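Chitin oligosaccharide binding protein NagB2 (Paenibacillus sp. FPU-7, PDB 7EHU) binds the chitin oligosaccharides N,N'-diacetylchitobiose and N,N',N''-triacetylchitotriose as an extracellular solute-binding protein, probably delivering them for uptake into the cell. Local coordinates at residues 197-202 against 255-260. Sequence-based numbering, arbitrary orientation.
Sequences GWAINM and LKYSEG. With NAG (2-acetamido-2-deoxy-beta-D-glucopyranose), chain B.
The indole of W198 and the phenol ring of Y257 meet edge-to-face: the far rim of the six-membered ring, CZ2 and CH2, points at one face of the tyrosine ring, with centroids 4.5 Å apart and planes at 55°. CZ2 stands over the middle of the phenol ring, and W198 CH2 comes within 3.5 Å of Y257 CZ. Y257 reaches from the first turn of helix 257-265 toward helix 197-212 because its chi1 of 173° turns CG away from the backbone N.

Apolar contacts complete the junction. The methyl CB of A199 lies 3.7 Å from Y257 CD1, and a side chain this small lets the tyrosine come close to the helix backbone. M202, its chain bent at chi3, brings CE to 3.7 Å from Y257 CE1, crossing the tyrosine side chain at about a right angle.

Sugar contact is the other role of W198. An aromatic platform under a pyranose is a recurrent feature of carbohydrate-binding sites, including those of periplasmic-binding-protein-type folds like this one; here the indole face carries chiefly the acetamido group of an N-acetylglucosamine, the sugar's N2 lying 3.5 Å from W198 CE3 and its methyl C8 3.6 Å from W198 NE1. Replacing W198 by an alanine is likely to leave the acetamido group without its flat support and one face of the Y257 ring without its aromatic partner.

Polar bonds fix the tyrosine at both ends. Its hydroxyl is hydrogen-bonded to D274 and W277, which suits a phenol better than a plain phenyl ring at this buried site. Its backbone N is bonded to D196, and the first turn from which it projects is held by the backbone N of K256, the N-cap residue, which donates a nearly straight bond (169°) to E259 OE1, 2.9 Å away.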
ATOM      1  N   GLY A 197      -2.276   9.729  -8.189  1.00 11.05           N
ATOM      2  CA  GLY A 197      -0.838   9.775  -8.409  1.00 11.11           C
ATOM      3  C   GLY A 197      -0.046   8.788  -7.570  1.00 10.60           C
ATOM      4  O   GLY A 197       1.054   8.374  -7.969  1.00 10.94           O
ATOM      5  N   TRP A 198      -0.581   8.389  -6.414  1.00  9.56           N
ATOM      6  CA  TRP A 198       0.107   7.424  -5.564  1.00  9.11           C
ATOM      7  C   TRP A 198       0.380   6.122  -6.318  1.00  8.73           C
ATOM      8  O   TRP A 198       1.344   5.411  -6.008  1.00  8.83           O
ATOM      9  CB  TRP A 198      -0.711   7.143  -4.299  1.00  9.72           C
ATOM     10  CG  TRP A 198      -1.879   6.224  -4.508  1.00  9.29           C
ATOM     11  CD1 TRP A 198      -3.145   6.570  -4.898  1.00  9.55           C
ATOM     12  CD2 TRP A 198      -1.875   4.793  -4.382  1.00  8.58           C
ATOM     13  NE1 TRP A 198      -3.920   5.446  -5.020  1.00  9.88           N
ATOM     14  CE2 TRP A 198      -3.165   4.346  -4.706  1.00  8.86           C
ATOM     15  CE3 TRP A 198      -0.894   3.846  -4.022  1.00  9.32           C
ATOM     16  CZ2 TRP A 198      -3.511   3.009  -4.640  1.00  9.58           C
ATOM     17  CZ3 TRP A 198      -1.241   2.533  -3.980  1.00  9.35           C
ATOM     18  CH2 TRP A 198      -2.534   2.121  -4.295  1.00  9.76           C
ATOM     19  N   ALA A 199      -0.464   5.778  -7.292  1.00  9.09           N
ATOM     20  CA  ALA A 199      -0.251   4.540  -8.044  1.00  9.30           C
ATOM     21  C   ALA A 199       1.007   4.628  -8.902  1.00  9.51           C
ATOM     22  O   ALA A 199       1.729   3.633  -9.058  1.00  9.58           O
ATOM     23  CB  ALA A 199      -1.474   4.251  -8.903  1.00  9.69           C
ATOM     24  N   ILE A 200       1.273   5.805  -9.475  1.00  9.67           N
ATOM     25  CA  ILE A 200       2.544   6.034 -10.157  1.00  9.98           C
ATOM     26  C   ILE A 200       3.684   5.937  -9.157  1.00 10.34           C
ATOM     27  O   ILE A 200       4.747   5.380  -9.450  1.00  9.79           O
ATOM     28  CB  ILE A 200       2.546   7.397 -10.868  1.00 10.68           C
ATOM     29  CG1 ILE A 200       1.446   7.501 -11.926  1.00 11.42           C
ATOM     30  CG2 ILE A 200       3.909   7.652 -11.526  1.00 12.12           C
ATOM     31  CD1 ILE A 200       1.112   8.949 -12.310  1.00 13.20           C
ATOM     32  N   ASN A 201       3.479   6.486  -7.963  1.00 10.14           N
ATOM     33  CA  ASN A 201       4.531   6.476  -6.958  1.00  9.89           C
ATOM     34  C   ASN A 201       4.907   5.082  -6.485  1.00  9.45           C
ATOM     35  O   ASN A 201       6.016   4.905  -5.976  1.00  9.68           O
ATOM     36  CB  ASN A 201       4.183   7.377  -5.774  1.00 10.19           C
ATOM     37  CG  ASN A 201       4.381   8.856  -6.092  1.00 10.68           C
ATOM     38  OD1 ASN A 201       5.110   9.221  -7.011  1.00 11.64           O
ATOM     39  ND2 ASN A 201       3.746   9.708  -5.304  1.00 10.85           N
ATOM     40  N   MET A 202       4.035   4.086  -6.632  1.00  8.90           N
ATOM     41  CA  MET A 202       4.468   2.723  -6.310  1.00  8.98           C
ATOM     42  C   MET A 202       5.663   2.353  -7.168  1.00  9.37           C
ATOM     43  O   MET A 202       6.698   1.887  -6.679  1.00 10.07           O
ATOM     44  CB  MET A 202       3.325   1.739  -6.580  1.00  8.64           C
ATOM     45  CG  MET A 202       2.199   1.802  -5.557  1.00  9.30           C
ATOM     46  SD  MET A 202       1.120   0.335  -5.622  1.00  8.76           S
ATOM     47  CE  MET A 202       0.107   0.788  -7.044  1.00  9.83           C
ATOM     48  N   LEU A 255      -6.740   7.369 -16.554  1.00 15.42           N
ATOM     49  CA  LEU A 255      -7.323   6.206 -15.908  1.00 14.82           C
ATOM     50  C   LEU A 255      -7.163   6.309 -14.404  1.00 14.55           C
ATOM     51  O   LEU A 255      -6.115   6.737 -13.914  1.00 17.17           O
ATOM     52  CB  LEU A 255      -6.606   4.942 -16.375  1.00 15.03           C
ATOM     53  CG  LEU A 255      -6.793   4.613 -17.852  1.00 16.35           C
ATOM     54  CD1 LEU A 255      -5.770   3.546 -18.267  1.00 16.71           C
ATOM     55  CD2 LEU A 255      -8.201   4.126 -18.158  1.00 17.75           C
ATOM     56  N   LYS A 256      -8.188   5.880 -13.680  1.00 13.42           N
ATOM     57  CA  LYS A 256      -8.119   5.716 -12.235  1.00 13.80           C
ATOM     58  C   LYS A 256      -7.313   4.462 -11.896  1.00 12.06           C
ATOM     59  O   LYS A 256      -7.149   3.562 -12.723  1.00 11.54           O
ATOM     60  CB  LYS A 256      -9.536   5.547 -11.678  1.00 17.43           C
ATOM     61  CG  LYS A 256     -10.519   6.678 -11.977  1.00 22.36           C
ATOM     62  CD  LYS A 256     -11.821   6.537 -11.166  1.00 27.47           C
ATOM     63  CE  LYS A 256     -12.491   5.157 -11.311  1.00 30.31           C
ATOM     64  NZ  LYS A 256     -13.984   5.243 -11.236  1.00 32.30           N
ATOM     65  N   TYR A 257      -6.848   4.406 -10.645  1.00 11.87           N
ATOM     66  CA  TYR A 257      -6.084   3.257 -10.157  1.00 10.73           C
ATOM     67  C   TYR A 257      -6.762   1.950 -10.533  1.00 10.32           C
ATOM     68  O   TYR A 257      -6.124   1.046 -11.077  1.00  9.85           O
ATOM     69  CB  TYR A 257      -5.980   3.359  -8.628  1.00 11.11           C
ATOM     70  CG  TYR A 257      -5.376   2.182  -7.927  1.00 10.24           C
ATOM     71  CD1 TYR A 257      -4.130   1.700  -8.275  1.00 10.28           C
ATOM     72  CD2 TYR A 257      -6.049   1.576  -6.881  1.00 10.23           C
ATOM     73  CE1 TYR A 257      -3.568   0.630  -7.604  1.00  9.87           C
ATOM     74  CE2 TYR A 257      -5.512   0.516  -6.201  1.00  9.47           C
ATOM     75  CZ  TYR A 257      -4.258   0.058  -6.551  1.00  9.20           C
ATOM     76  OH  TYR A 257      -3.736  -0.982  -5.814  1.00  9.73           O
ATOM     77  N   SER A 258      -8.050   1.822 -10.213  1.00 10.97           N
ATOM     78  CA  SER A 258      -8.752   0.563 -10.441  0.73 12.63           C
ATOM     79  C   SER A 258      -8.918   0.259 -11.926  1.00 11.25           C
ATOM     80  O   SER A 258      -9.015  -0.918 -12.317  1.00 12.34           O
ATOM     81  CB  SER A 258     -10.113   0.610  -9.759  0.73 14.55           C
ATOM     82  OG  SER A 258     -10.911   1.655 -10.301  0.73 15.23           O
ATOM     83  N   GLU A 259      -8.932   1.293 -12.768  1.00 11.61           N
ATOM     84  CA  GLU A 259      -9.001   1.070 -14.208  1.00 12.00           C
ATOM     85  C   GLU A 259      -7.673   0.567 -14.750  1.00 11.68           C
ATOM     86  O   GLU A 259      -7.662  -0.258 -15.670  1.00 11.39           O
ATOM     87  CB  GLU A 259      -9.434   2.372 -14.888  1.00 13.01           C
ATOM     88  CG  GLU A 259     -10.899   2.755 -14.577  1.00 14.79           C
ATOM     89  CD  GLU A 259     -11.300   4.166 -15.020  1.00 16.55           C
ATOM     90  OE1 GLU A 259     -10.432   5.017 -15.211  1.00 16.47           O
ATOM     91  OE2 GLU A 259     -12.521   4.398 -15.155  1.00 22.43           O
ATOM     92  N   GLY A 260      -6.550   1.010 -14.174  1.00 10.76           N
ATOM     93  CA  GLY A 260      -5.273   0.401 -14.500  1.00 10.70           C
ATOM     94  C   GLY A 260      -5.225  -1.066 -14.114  1.00 10.26           C
ATOM     95  O   GLY A 260      -4.723  -1.902 -14.866  1.00 10.49           O
TER
HETATM   96  C1  NAG B   3      -1.660   1.993  -0.134  1.00  8.40           C
HETATM   97  C2  NAG B   3      -1.469   3.489  -0.081  1.00  7.93           C
HETATM   98  C3  NAG B   3      -0.031   3.863  -0.438  1.00  7.72           C
HETATM   99  C4  NAG B   3       0.949   3.096   0.443  1.00  7.25           C
HETATM  100  C5  NAG B   3       0.667   1.598   0.370  1.00  7.50           C
HETATM  101  C6  NAG B   3       1.533   0.776   1.301  1.00  7.98           C
HETATM  102  C7  NAG B   3      -3.370   4.986  -0.463  1.00 10.11           C
HETATM  103  C8  NAG B   3      -4.242   5.656  -1.490  1.00 10.75           C
HETATM  104  N2  NAG B   3      -2.410   4.191  -0.938  1.00  7.92           N
HETATM  105  O3  NAG B   3       0.118   5.267  -0.269  1.00  8.76           O
HETATM  106  O4  NAG B   3       2.298   3.298   0.033  1.00  8.29           O
HETATM  107  O5  NAG B   3      -0.707   1.356   0.712  1.00  7.91           O
HETATM  108  O6  NAG B   3       1.348   1.147   2.659  1.00  8.62           O
HETATM  109  O7  NAG B   3      -3.521   5.170   0.746  1.00 12.22           O